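Local coordinates for tryparedoxin II (Crithidia fasciculata, PDB 1I5G), which probably passes reducing equivalents from trypanothione to partner proteins as a thioredoxin-like dithiol-disulfide oxidoreductase, at residues 31-36 against 64-69; 37-42 against 70-75; 44-49 against 130-135; 108-113 against 126-131. The protein carries 1 engineered substitution. All blocks are in the same frame, centred on the assembly; numbering follows the deposited sequence.

In the fold
Contact 1 is the core of the chain: two neighbouring parallel strands, wholly buried, joined by regular backbone hydrogen bonds and apolar side chains. The other three have their centres 10 to 15 Å from the chain's centre; contact 4 is still buried, contacts 2 and 3 only partly. Contact 2 continues from the C-terminal ends of the same two strands into loops, where side chains replace strand pairing and Cys40 carries the ligand. Contacts 3 and 4 share Met130 and Val131 of helix 127-133; contact 3 packs it on helix 41-57 without a hydrogen bond, mainly by apolar packing, whereas contact 4 sets it against strand 111-116. Contacts 2 and 4 both touch glutathionylspermidine, through a disulfide and hydrogen bonds respectively.

Contact 1 of 4, residues 31-36 against 64-69; sequences VFFYFS and EVMLIS
Ile68 packs against Phe35 and Phe33, and this trio is the apolar centre of the pairing. Its CB stands over one face of the Phe35 ring as a CH-pi contact, 4.0 Å from the ring centroid, while CG2 reaches Phe35 CE2 at 3.6 Å. The other branch, CG1, lies anti to the carbonyl carbon (chi1 -51°) and carries CD1 to the edge of the neighbouring ring, 3.9 Å from Phe33 CD2. A beta-branched residue suits the place: CB and CG2 lie against Phe35, while the CG1 arm carries CD1 on to Phe33. Further along the same side, the sulfur of Met66 makes an oblique Met-aromatic contact with Phe33. On the other side of the sheet Tyr34 CB meets Val65 CG1 at 3.9 Å, and Leu67 CD1 approaches the Tyr34 carbonyl oxygen and Ser36 CB. The Phe32 ring, on this side too, turns its edge to the carbonyl oxygen of Glu64.

Between these layers the parallel backbones pair in register, with Met66 N to Phe32 O and Ile68 N to Tyr34 O both at 2.8 Å. The last bond, Ser36 N to Ile68 O, is weak at 3.4 Å, as the strands part. Polar ends find partners at the margins: Glu64 OE2 takes Tyr54 OH and Val65 N, and Tyr34 OH bonds Thr47.

These are adjacent strands of a beta-alpha-beta crossover through helix 41-57. That helix and helix 74-81 cover the side bearing Tyr34 and Leu67, helix 94-103 covers Ile68, Phe33 and Phe35, and strand 111-116 pairs with the far edge of 31-36.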
# COMPACT_ATOMS: atom_id res chain seq x y z
N VAL A 31 4.94 6.00 2.78
CA VAL A 31 4.45 4.98 1.85
C VAL A 31 3.61 4.01 2.67
O VAL A 31 4.10 3.42 3.64
CB VAL A 31 5.59 4.27 1.12
CG1 VAL A 31 4.98 3.19 0.22
CG2 VAL A 31 6.42 5.27 0.31
N PHE A 32 2.37 3.87 2.25
CA PHE A 32 1.44 2.94 2.90
C PHE A 32 1.31 1.66 2.11
O PHE A 32 0.86 1.65 0.96
CB PHE A 32 0.04 3.56 3.09
CG PHE A 32 0.03 4.67 4.09
CD1 PHE A 32 0.28 5.96 3.68
CD2 PHE A 32 -0.19 4.45 5.46
CE1 PHE A 32 0.29 7.01 4.58
CE2 PHE A 32 -0.18 5.46 6.38
CZ PHE A 32 0.06 6.76 5.94
N PHE A 33 1.68 0.56 2.74
CA PHE A 33 1.60 -0.78 2.18
C PHE A 33 0.23 -1.29 2.53
O PHE A 33 -0.15 -1.46 3.68
CB PHE A 33 2.70 -1.63 2.78
CG PHE A 33 4.08 -1.28 2.33
CD1 PHE A 33 4.77 -0.27 2.97
CD2 PHE A 33 4.68 -1.94 1.28
CE1 PHE A 33 6.04 0.05 2.56
CE2 PHE A 33 5.98 -1.62 0.86
CZ PHE A 33 6.64 -0.61 1.52
N TYR A 34 -0.58 -1.54 1.50
CA TYR A 34 -1.98 -1.90 1.65
C TYR A 34 -2.16 -3.36 1.30
O TYR A 34 -2.13 -3.79 0.14
CB TYR A 34 -2.86 -1.04 0.71
CG TYR A 34 -4.35 -1.37 0.72
CD1 TYR A 34 -4.95 -1.78 1.89
CD2 TYR A 34 -5.15 -1.29 -0.42
CE1 TYR A 34 -6.26 -2.09 1.94
CE2 TYR A 34 -6.47 -1.61 -0.36
CZ TYR A 34 -7.05 -2.01 0.82
OH TYR A 34 -8.39 -2.37 0.92
N PHE A 35 -2.35 -4.18 2.32
CA PHE A 35 -2.57 -5.62 2.20
C PHE A 35 -4.05 -5.86 2.02
O PHE A 35 -4.86 -5.52 2.90
CB PHE A 35 -2.02 -6.31 3.46
CG PHE A 35 -0.51 -6.16 3.59
CD1 PHE A 35 0.04 -5.01 4.11
CD2 PHE A 35 0.35 -7.18 3.20
CE1 PHE A 35 1.43 -4.88 4.21
CE2 PHE A 35 1.70 -7.05 3.29
CZ PHE A 35 2.22 -5.91 3.80
N SER A 36 -4.42 -6.44 0.88
CA SER A 36 -5.83 -6.58 0.53
C SER A 36 -5.99 -7.62 -0.58
O SER A 36 -4.99 -8.03 -1.19
CB SER A 36 -6.28 -5.21 -0.01
OG SER A 36 -7.68 -5.08 -0.10
N GLU A 64 2.05 7.95 -0.57
CA GLU A 64 1.73 7.02 -1.66
C GLU A 64 1.11 5.76 -1.05
O GLU A 64 1.37 5.47 0.11
CB GLU A 64 2.99 6.67 -2.45
CG GLU A 64 2.76 5.89 -3.74
CD GLU A 64 1.71 6.56 -4.58
OE1 GLU A 64 2.11 7.47 -5.35
OE2 GLU A 64 0.54 6.22 -4.50
N VAL A 65 0.31 5.02 -1.81
CA VAL A 65 -0.22 3.73 -1.38
C VAL A 65 0.30 2.70 -2.35
O VAL A 65 0.37 2.92 -3.56
CB VAL A 65 -1.76 3.74 -1.29
CG1 VAL A 65 -2.36 2.37 -1.10
CG2 VAL A 65 -2.27 4.76 -0.27
N MET A 66 0.68 1.53 -1.82
CA MET A 66 1.11 0.41 -2.63
C MET A 66 0.34 -0.85 -2.26
O MET A 66 0.46 -1.33 -1.13
CB MET A 66 2.58 0.14 -2.48
CG MET A 66 3.03 -0.78 -3.61
SD MET A 66 4.76 -1.21 -3.43
CE MET A 66 5.48 0.53 -3.94
N LEU A 67 -0.40 -1.39 -3.20
CA LEU A 67 -1.10 -2.65 -3.00
C LEU A 67 -0.12 -3.80 -2.89
O LEU A 67 0.70 -3.97 -3.80
CB LEU A 67 -2.00 -2.93 -4.21
CG LEU A 67 -2.74 -4.27 -4.21
CD1 LEU A 67 -3.68 -4.36 -3.02
CD2 LEU A 67 -3.46 -4.53 -5.51
N ILE A 68 -0.26 -4.55 -1.80
CA ILE A 68 0.46 -5.81 -1.59
C ILE A 68 -0.66 -6.85 -1.59
O ILE A 68 -1.43 -6.98 -0.65
CB ILE A 68 1.27 -5.80 -0.30
CG1 ILE A 68 2.17 -4.57 -0.17
CG2 ILE A 68 2.09 -7.09 -0.26
CD1 ILE A 68 3.11 -4.34 -1.34
N SER A 69 -0.76 -7.60 -2.69
CA SER A 69 -1.96 -8.39 -2.96
C SER A 69 -1.95 -9.80 -2.41
O SER A 69 -1.04 -10.57 -2.67
CB SER A 69 -2.16 -8.47 -4.47
OG SER A 69 -3.11 -9.46 -4.83

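Contact 2 of 4, residues 37-42 against 70-75. With TS5 (glutathionylspermidine), chain C.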
# COMPACT_ATOMS: atom_id res chain seq x y z
N ALA A 37 -7.21 -8.02 -0.87
CA ALA A 37 -7.52 -8.97 -1.93
C ALA A 37 -9.01 -8.95 -2.22
O ALA A 37 -9.81 -8.67 -1.34
CB ALA A 37 -7.12 -10.40 -1.57
N SER A 38 -9.35 -9.26 -3.47
CA SER A 38 -10.76 -9.20 -3.83
C SER A 38 -11.55 -10.36 -3.23
O SER A 38 -12.78 -10.23 -3.14
CB SER A 38 -10.95 -9.10 -5.34
OG SER A 38 -10.59 -10.33 -5.89
N TRP A 39 -10.96 -11.47 -2.81
CA TRP A 39 -11.74 -12.57 -2.22
C TRP A 39 -12.21 -12.18 -0.84
O TRP A 39 -13.07 -12.90 -0.31
CB TRP A 39 -10.88 -13.82 -2.15
CG TRP A 39 -9.66 -13.76 -1.29
CD1 TRP A 39 -8.37 -13.53 -1.70
CD2 TRP A 39 -9.55 -13.95 0.13
NE1 TRP A 39 -7.50 -13.55 -0.64
CE2 TRP A 39 -8.19 -13.81 0.51
CE3 TRP A 39 -10.46 -14.23 1.15
CZ2 TRP A 39 -7.75 -13.95 1.81
CZ3 TRP A 39 -9.98 -14.36 2.46
CH2 TRP A 39 -8.66 -14.23 2.77
N CYS A 40 -11.73 -11.13 -0.20
CA CYS A 40 -12.09 -10.74 1.15
C CYS A 40 -13.09 -9.60 1.15
O CYS A 40 -12.77 -8.47 0.81
CB CYS A 40 -10.82 -10.32 1.89
SG CYS A 40 -11.02 -9.91 3.66
N PRO A 41 -14.34 -9.87 1.52
CA PRO A 41 -15.33 -8.79 1.55
C PRO A 41 -14.94 -7.60 2.38
O PRO A 41 -15.05 -6.47 1.90
CB PRO A 41 -16.65 -9.46 1.98
CG PRO A 41 -16.42 -10.86 1.70
CD PRO A 41 -14.93 -11.17 1.90
N PRO A 42 -14.47 -7.77 3.62
CA PRO A 42 -14.07 -6.58 4.36
C PRO A 42 -13.03 -5.67 3.70
O PRO A 42 -12.98 -4.45 3.78
CB PRO A 42 -13.58 -7.17 5.69
CG PRO A 42 -14.21 -8.45 5.81
CD PRO A 42 -14.32 -9.00 4.41
N TRP A 70 -3.00 -10.14 -1.68
CA TRP A 70 -3.26 -11.51 -1.32
C TRP A 70 -4.26 -12.13 -2.28
O TRP A 70 -4.96 -13.08 -1.92
CB TRP A 70 -3.79 -11.61 0.11
CG TRP A 70 -2.82 -11.43 1.23
CD1 TRP A 70 -1.52 -11.00 1.20
CD2 TRP A 70 -3.09 -11.73 2.61
NE1 TRP A 70 -0.98 -10.99 2.46
CE2 TRP A 70 -1.92 -11.44 3.34
CE3 TRP A 70 -4.20 -12.21 3.31
CZ2 TRP A 70 -1.83 -11.61 4.71
CZ3 TRP A 70 -4.11 -12.38 4.68
CH2 TRP A 70 -2.93 -12.09 5.36
N ASP A 71 -4.38 -11.67 -3.51
CA ASP A 71 -5.35 -12.21 -4.44
C ASP A 71 -5.00 -13.64 -4.84
O ASP A 71 -3.86 -14.10 -4.75
CB ASP A 71 -5.43 -11.29 -5.66
CG ASP A 71 -6.21 -10.03 -5.38
OD1 ASP A 71 -7.47 -10.13 -5.22
OD2 ASP A 71 -5.61 -8.92 -5.30
N GLU A 72 -6.05 -14.34 -5.27
CA GLU A 72 -5.94 -15.78 -5.56
C GLU A 72 -5.29 -16.11 -6.90
O GLU A 72 -4.73 -17.20 -7.10
CB GLU A 72 -7.34 -16.40 -5.61
CG GLU A 72 -8.20 -16.17 -4.38
CD GLU A 72 -9.52 -16.93 -4.39
OE1 GLU A 72 -9.46 -18.12 -4.00
OE2 GLU A 72 -10.55 -16.34 -4.78
N SER A 73 -5.36 -15.20 -7.85
CA SER A 73 -4.89 -15.46 -9.19
C SER A 73 -4.49 -14.15 -9.83
O SER A 73 -4.85 -13.04 -9.40
CB SER A 73 -5.97 -16.06 -10.11
OG SER A 73 -7.01 -15.14 -10.38
N ALA A 74 -3.73 -14.28 -10.90
CA ALA A 74 -3.23 -13.18 -11.69
C ALA A 74 -4.43 -12.42 -12.23
O ALA A 74 -4.44 -11.22 -12.27
CB ALA A 74 -2.40 -13.69 -12.87
N GLU A 75 -5.48 -13.13 -12.63
CA GLU A 75 -6.63 -12.44 -13.19
C GLU A 75 -7.39 -11.62 -12.14
O GLU A 75 -7.84 -10.51 -12.36
CB GLU A 75 -7.51 -13.48 -13.88
CG GLU A 75 -6.66 -14.49 -14.66
CD GLU A 75 -5.93 -15.57 -13.85
OE1 GLU A 75 -6.56 -16.34 -13.09
OE2 GLU A 75 -4.71 -15.75 -13.89
N1 TS5 C . -13.02 -7.78 10.87
CA1 TS5 C . -11.57 -7.73 10.57
C1 TS5 C . -11.24 -6.51 9.76
OE1 TS5 C . -10.06 -6.09 9.71
OE2 TS5 C . -12.17 -5.95 9.13
CB1 TS5 C . -11.04 -8.95 9.81
CG1 TS5 C . -11.52 -8.98 8.36
CD1 TS5 C . -11.40 -10.41 7.91
O1 TS5 C . -12.22 -11.37 8.27
N2 TS5 C . -10.42 -10.73 7.06
CA2 TS5 C . -9.99 -12.06 6.75
C2 TS5 C . -8.53 -12.35 7.03
O2 TS5 C . -7.56 -11.46 6.74
CB2 TS5 C . -10.16 -12.24 5.24
SG2 TS5 C . -11.73 -11.66 4.55
N3 TS5 C . -8.40 -13.60 7.52
CA3 TS5 C . -7.07 -14.15 7.63
C3 TS5 C . -6.70 -14.48 9.06
O3 TS5 C . -7.14 -13.64 9.97
N1' TS5 C . -5.99 -15.52 9.47
C1' TS5 C . -5.31 -15.49 10.74
C2' TS5 C . -5.91 -16.63 11.55
N2' TS5 C . -5.74 -17.84 13.72
C3' TS5 C . -5.11 -16.88 12.83
C4' TS5 C . -5.02 -18.09 14.96
C5' TS5 C . -5.34 -19.42 15.64
C6' TS5 C . -4.44 -19.74 16.84
C7' TS5 C . -5.10 -20.67 17.86
N3' TS5 C . -4.28 -21.08 18.99
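Asp71 OD1 receives the backbone N-H of Ser38 at 2.7 Å, almost straight (174°) and on the syn side of the carboxylate, with the donor somewhat out of its plane (29°). Ser38 OG lies 3.2 Å from the same OD1, while OD2 bonds Ser69 OG, so the carboxylate ties the turn 37-40 to the end of strand 63-69. With an alanine at Asp71, the Ser38 N-H and the Ser69 hydroxyl would probably lose this acceptor and the turn could shift. The second polar tie is Trp39 NE1 to Trp70 O, 2.9 Å; the oxygen lies in the indole plane, though the donor stands above the carbonyl plane.

Packing surrounds these bonds. Ala37 CB is 3.4 Å from Trp70 C, a closeness that suits alanine's small side chain, and Glu72 CG leans on Trp39 near CD1. With CG between its backbone N and carbonyl carbon (chi1 62°), Trp39 turns its far rim to the ligand, CZ3 lying 3.5 Å from TS5 CB2.

Cys40, N-cap of helix 41-57, has its SG joined to TS5 SG2 by a 2.1 Å disulfide. The motif's second cysteine is here a serine, probably the engineered change, consistent with a trapped mixed-disulfide intermediate of thioredoxin-type exchange.

Contact 3 of 4, residues 44-49 against 130-135; sequences RAFTPQ and MVVKDP
Behind Phe46 and Gln49, which meet Val131 and Val132, one polar atom of segment 44-49 has several partners: Thr47 OG1 bonds Tyr34 OH of the sheet, Tyr80 OH of helix 74-81 and Ser43 O of its own helix. A threonine suits this buried position, since its small hydroxyl can serve several partners at once. In the other segment, Asp134 N bonds Met130 O at 2.8 Å, a helical i to i-4 bond at the residue where the chain leaves helical geometry, and the Asp134 carboxylate takes Trp142 NE1 and the backbone N of Lys138 and Asp139.

Across the contact itself there is no hydrogen bond, and the union is mainly apolar. Phe46 has CG anti to its backbone nitrogen (chi1 171°), which swings the ring toward helix 127-133. Its CE1 corner meets Val131 CG1 at 3.8 Å, with the two side chains crossing at about a right angle. Val132 CG2 comes instead to the edge of the ring, near its plane, 4.0 Å from Phe46 CE1. The same methyl lies against the Gln49 amide, both OE1 and NE2 being 4.0 Å from Val132 CG2. Gln49 suits its place because its extended chain brings the amide against the methyl at an exposed border, where a polar end is tolerated. Substituting an alanine for Phe46 would probably leave Val131 and Val132 CG2 without the ring they pack on.

Helix 41-57 is the long helix whose N-terminus carries the active-site motif in thioredoxin folds, and here the C-terminal helix 127-133 is laid beside its first turns, close to the glutathionylspermidine pocket.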
# COMPACT_ATOMS: atom_id res chain seq x y z
N ARG A 44 -12.44 -5.53 0.27
CA ARG A 44 -13.15 -4.86 -0.79
C ARG A 44 -13.97 -3.66 -0.30
O ARG A 44 -14.10 -2.67 -1.01
CB ARG A 44 -14.15 -5.81 -1.46
CG ARG A 44 -13.50 -6.90 -2.25
CD ARG A 44 -14.46 -7.53 -3.29
NE ARG A 44 -15.78 -7.73 -2.70
CZ ARG A 44 -16.21 -8.89 -2.21
NH1 ARG A 44 -15.45 -10.00 -2.23
NH2 ARG A 44 -17.43 -8.97 -1.70
N ALA A 45 -14.57 -3.77 0.88
CA ALA A 45 -15.38 -2.69 1.41
C ALA A 45 -14.55 -1.54 1.96
O ALA A 45 -15.00 -0.41 2.10
CB ALA A 45 -16.24 -3.25 2.51
N PHE A 46 -13.30 -1.80 2.31
CA PHE A 46 -12.42 -0.73 2.80
C PHE A 46 -11.76 0.04 1.65
O PHE A 46 -11.51 1.24 1.78
CB PHE A 46 -11.32 -1.24 3.76
CG PHE A 46 -10.27 -0.22 4.12
CD1 PHE A 46 -10.58 0.87 4.94
CD2 PHE A 46 -8.95 -0.32 3.70
CE1 PHE A 46 -9.63 1.81 5.28
CE2 PHE A 46 -8.01 0.61 4.04
CZ PHE A 46 -8.34 1.70 4.83
N THR A 47 -11.47 -0.63 0.55
CA THR A 47 -10.83 -0.01 -0.61
C THR A 47 -11.43 1.33 -1.05
O THR A 47 -10.69 2.30 -1.25
CB THR A 47 -10.72 -1.04 -1.75
OG1 THR A 47 -9.72 -2.01 -1.37
CG2 THR A 47 -10.26 -0.40 -3.07
N PRO A 48 -12.73 1.44 -1.28
CA PRO A 48 -13.29 2.74 -1.68
C PRO A 48 -13.07 3.87 -0.69
O PRO A 48 -12.88 5.01 -1.12
CB PRO A 48 -14.80 2.44 -1.86
CG PRO A 48 -15.05 1.10 -1.27
CD PRO A 48 -13.75 0.38 -1.19
N GLN A 49 -13.09 3.57 0.61
CA GLN A 49 -12.80 4.55 1.64
C GLN A 49 -11.36 5.01 1.50
O GLN A 49 -11.08 6.19 1.69
CB GLN A 49 -12.94 3.99 3.05
CG GLN A 49 -14.39 3.58 3.35
CD GLN A 49 -14.46 2.69 4.58
OE1 GLN A 49 -13.74 1.70 4.63
NE2 GLN A 49 -15.30 2.99 5.57
N MET A 130 -7.52 4.24 11.14
CA MET A 130 -7.50 5.71 11.16
C MET A 130 -7.97 6.36 9.88
O MET A 130 -8.48 7.47 9.93
CB MET A 130 -6.16 6.22 11.63
CG MET A 130 -5.92 5.85 13.08
SD MET A 130 -7.24 6.16 14.29
CE MET A 130 -7.35 7.89 14.12
N VAL A 131 -7.85 5.74 8.72
CA VAL A 131 -8.49 6.29 7.56
C VAL A 131 -10.00 6.36 7.80
O VAL A 131 -10.66 7.30 7.38
CB VAL A 131 -8.18 5.41 6.33
CG1 VAL A 131 -9.13 5.56 5.20
CG2 VAL A 131 -6.74 5.76 5.90
N VAL A 132 -10.60 5.37 8.45
CA VAL A 132 -12.04 5.40 8.73
C VAL A 132 -12.38 6.41 9.81
O VAL A 132 -13.35 7.12 9.64
CB VAL A 132 -12.50 4.00 9.16
CG1 VAL A 132 -14.01 4.01 9.44
CG2 VAL A 132 -12.26 2.89 8.12
N LYS A 133 -11.58 6.48 10.87
CA LYS A 133 -11.86 7.37 12.00
C LYS A 133 -11.45 8.82 11.77
O LYS A 133 -11.95 9.73 12.44
CB LYS A 133 -11.25 6.85 13.27
CG LYS A 133 -11.82 5.51 13.72
CD LYS A 133 -11.26 5.05 15.02
CE LYS A 133 -11.67 5.86 16.24
NZ LYS A 133 -11.34 5.15 17.49
N ASP A 134 -10.53 9.08 10.86
CA ASP A 134 -9.98 10.41 10.61
C ASP A 134 -9.98 10.68 9.11
O ASP A 134 -8.92 10.90 8.48
CB ASP A 134 -8.57 10.50 11.20
CG ASP A 134 -7.96 11.88 11.10
OD1 ASP A 134 -8.71 12.89 11.00
OD2 ASP A 134 -6.71 11.95 11.15
N PRO A 135 -11.15 10.69 8.48
CA PRO A 135 -11.22 10.83 7.03
C PRO A 135 -10.69 12.17 6.48
O PRO A 135 -10.34 12.26 5.31
CB PRO A 135 -12.72 10.67 6.74
CG PRO A 135 -13.37 11.06 8.00
CD PRO A 135 -12.50 10.58 9.08

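Contact 4 of 4, residues 108-113 against 126-131; sequences SIPTLV and QARTMV. With TS5 (glutathionylspermidine), chain C.
Leu112 carries the apolar packing against helix 127-133. Its CG is anti to the backbone nitrogen (chi1 -167°), which aims CD2 at Ala127 CB, 3.7 Å away, with Val131 CG2 a little farther off; alanine's small size lets the helix start come close to the strand. Pro110 stacks a CH group on a cation instead: its CG stands 3.6 Å above the centre of one face of the Arg128 guanidinium, the puckered ring's CG backing the flat cation.

The direct backbone bond, Ala127 N to Leu112 O, is weak at 3.4 Å. A water does more, accepting from both Leu112 N and Arg128 N, the latter at 3.1 Å. Within 108-113, Thr111 OG1 gives a short bond to Ser108 O, 2.6 Å, linking the loop to the start of the strand.

The ligand bonds divide between backbone and side chain. Ile109 N gives to TS5 O2 at 2.7 Å, and Ile109 O takes TS5 N2, a strand-like pairing beside the cis peptide of Pro110. Arg128 grips the carboxylate with two nearly straight bonds, NH1 to OE1 and NH2 to OE2, the first at 2.8 Å.

The cis-proline loop thus recognises the peptide backbone, as in other thioredoxin-like proteins, while Arg128, held flat against Pro110, probably selects the glutamyl carboxylate by charge.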
# COMPACT_ATOMS: atom_id res chain seq x y z
N SER A 108 -3.95 -10.46 9.11
CA SER A 108 -5.26 -10.26 8.56
C SER A 108 -5.31 -9.14 7.55
O SER A 108 -4.41 -8.31 7.55
CB SER A 108 -6.34 -10.05 9.62
OG SER A 108 -6.11 -8.83 10.29
N ILE A 109 -6.32 -9.09 6.71
CA ILE A 109 -6.61 -8.04 5.74
C ILE A 109 -8.04 -7.56 5.95
O ILE A 109 -8.89 -8.33 6.38
CB ILE A 109 -6.35 -8.49 4.30
CG1 ILE A 109 -7.16 -9.73 3.91
CG2 ILE A 109 -4.85 -8.74 4.11
CD1 ILE A 109 -7.11 -9.99 2.40
N PRO A 110 -8.33 -6.29 5.67
CA PRO A 110 -7.35 -5.31 5.18
C PRO A 110 -6.45 -4.76 6.26
O PRO A 110 -6.89 -4.56 7.41
CB PRO A 110 -8.24 -4.16 4.70
CG PRO A 110 -9.48 -4.28 5.55
CD PRO A 110 -9.69 -5.75 5.81
N THR A 111 -5.19 -4.51 5.88
CA THR A 111 -4.17 -3.94 6.78
C THR A 111 -3.42 -2.88 5.99
O THR A 111 -3.11 -3.04 4.81
CB THR A 111 -3.15 -4.98 7.31
OG1 THR A 111 -3.80 -5.90 8.20
CG2 THR A 111 -2.06 -4.38 8.17
N LEU A 112 -3.10 -1.76 6.63
CA LEU A 112 -2.44 -0.62 6.01
C LEU A 112 -1.33 -0.13 6.90
O LEU A 112 -1.59 0.37 8.01
CB LEU A 112 -3.49 0.46 5.73
CG LEU A 112 -3.09 1.61 4.80
CD1 LEU A 112 -2.80 1.16 3.42
CD2 LEU A 112 -4.26 2.60 4.83
N VAL A 113 -0.10 -0.27 6.44
CA VAL A 113 1.09 0.02 7.24
C VAL A 113 1.87 1.15 6.59
O VAL A 113 2.29 1.05 5.43
CB VAL A 113 1.99 -1.22 7.37
CG1 VAL A 113 3.27 -0.91 8.12
CG2 VAL A 113 1.19 -2.34 8.08
N GLN A 126 -1.73 1.25 12.20
CA GLN A 126 -3.17 1.44 12.43
C GLN A 126 -3.88 2.26 11.37
O GLN A 126 -4.96 2.80 11.61
CB GLN A 126 -3.36 2.16 13.78
CG GLN A 126 -2.76 3.57 13.96
CD GLN A 126 -2.87 4.21 15.34
OE1 GLN A 126 -3.83 3.99 16.06
NE2 GLN A 126 -1.87 5.02 15.70
N ALA A 127 -3.32 2.40 10.17
CA ALA A 127 -3.87 3.28 9.20
C ALA A 127 -5.20 2.78 8.66
O ALA A 127 -6.01 3.58 8.21
CB ALA A 127 -2.85 3.54 8.09
N ARG A 128 -5.47 1.47 8.64
CA ARG A 128 -6.81 1.05 8.24
C ARG A 128 -7.86 1.68 9.13
O ARG A 128 -8.81 2.35 8.64
CB ARG A 128 -6.94 -0.47 8.17
CG ARG A 128 -8.32 -0.95 7.66
CD ARG A 128 -9.52 -0.69 8.62
NE ARG A 128 -10.71 -1.46 8.24
CZ ARG A 128 -10.82 -2.72 8.55
NH1 ARG A 128 -9.89 -3.37 9.22
NH2 ARG A 128 -11.92 -3.33 8.14
N THR A 129 -7.70 1.53 10.43
CA THR A 129 -8.72 2.12 11.28
C THR A 129 -8.71 3.63 11.23
O THR A 129 -9.78 4.25 11.26
CB THR A 129 -8.74 1.64 12.72
OG1 THR A 129 -8.98 2.48 13.85
CG2 THR A 129 -8.40 0.25 12.97
N MET A 130 -7.52 4.24 11.14
CA MET A 130 -7.50 5.71 11.16
C MET A 130 -7.97 6.36 9.88
O MET A 130 -8.48 7.47 9.93
CB MET A 130 -6.16 6.22 11.63
CG MET A 130 -5.92 5.85 13.08
SD MET A 130 -7.24 6.16 14.29
CE MET A 130 -7.35 7.89 14.12
N VAL A 131 -7.85 5.74 8.72
CA VAL A 131 -8.49 6.29 7.56
C VAL A 131 -10.00 6.36 7.80
O VAL A 131 -10.66 7.30 7.38
CB VAL A 131 -8.18 5.41 6.33
CG1 VAL A 131 -9.13 5.56 5.20
CG2 VAL A 131 -6.74 5.76 5.90
N1 TS5 C . -13.02 -7.78 10.87
CA1 TS5 C . -11.57 -7.73 10.57
C1 TS5 C . -11.24 -6.51 9.76
OE1 TS5 C . -10.06 -6.09 9.71
OE2 TS5 C . -12.17 -5.95 9.13
CB1 TS5 C . -11.04 -8.95 9.81
CG1 TS5 C . -11.52 -8.98 8.36
CD1 TS5 C . -11.40 -10.41 7.91
O1 TS5 C . -12.22 -11.37 8.27
N2 TS5 C . -10.42 -10.73 7.06
CA2 TS5 C . -9.99 -12.06 6.75
C2 TS5 C . -8.53 -12.35 7.03
O2 TS5 C . -7.56 -11.46 6.74
CB2 TS5 C . -10.16 -12.24 5.24
SG2 TS5 C . -11.73 -11.66 4.55
N3 TS5 C . -8.40 -13.60 7.52
CA3 TS5 C . -7.07 -14.15 7.63
C3 TS5 C . -6.70 -14.48 9.06
O3 TS5 C . -7.14 -13.64 9.97
N1' TS5 C . -5.99 -15.52 9.47
C1' TS5 C . -5.31 -15.49 10.74
C2' TS5 C . -5.91 -16.63 11.55
N2' TS5 C . -5.74 -17.84 13.72
C3' TS5 C . -5.11 -16.88 12.83
C4' TS5 C . -5.02 -18.09 14.96
C5' TS5 C . -5.34 -19.42 15.64
C6' TS5 C . -4.44 -19.74 16.84
C7' TS5 C . -5.10 -20.67 17.86
N3' TS5 C . -4.28 -21.08 18.99
O HOH W 1 -3.87 -1.03 9.36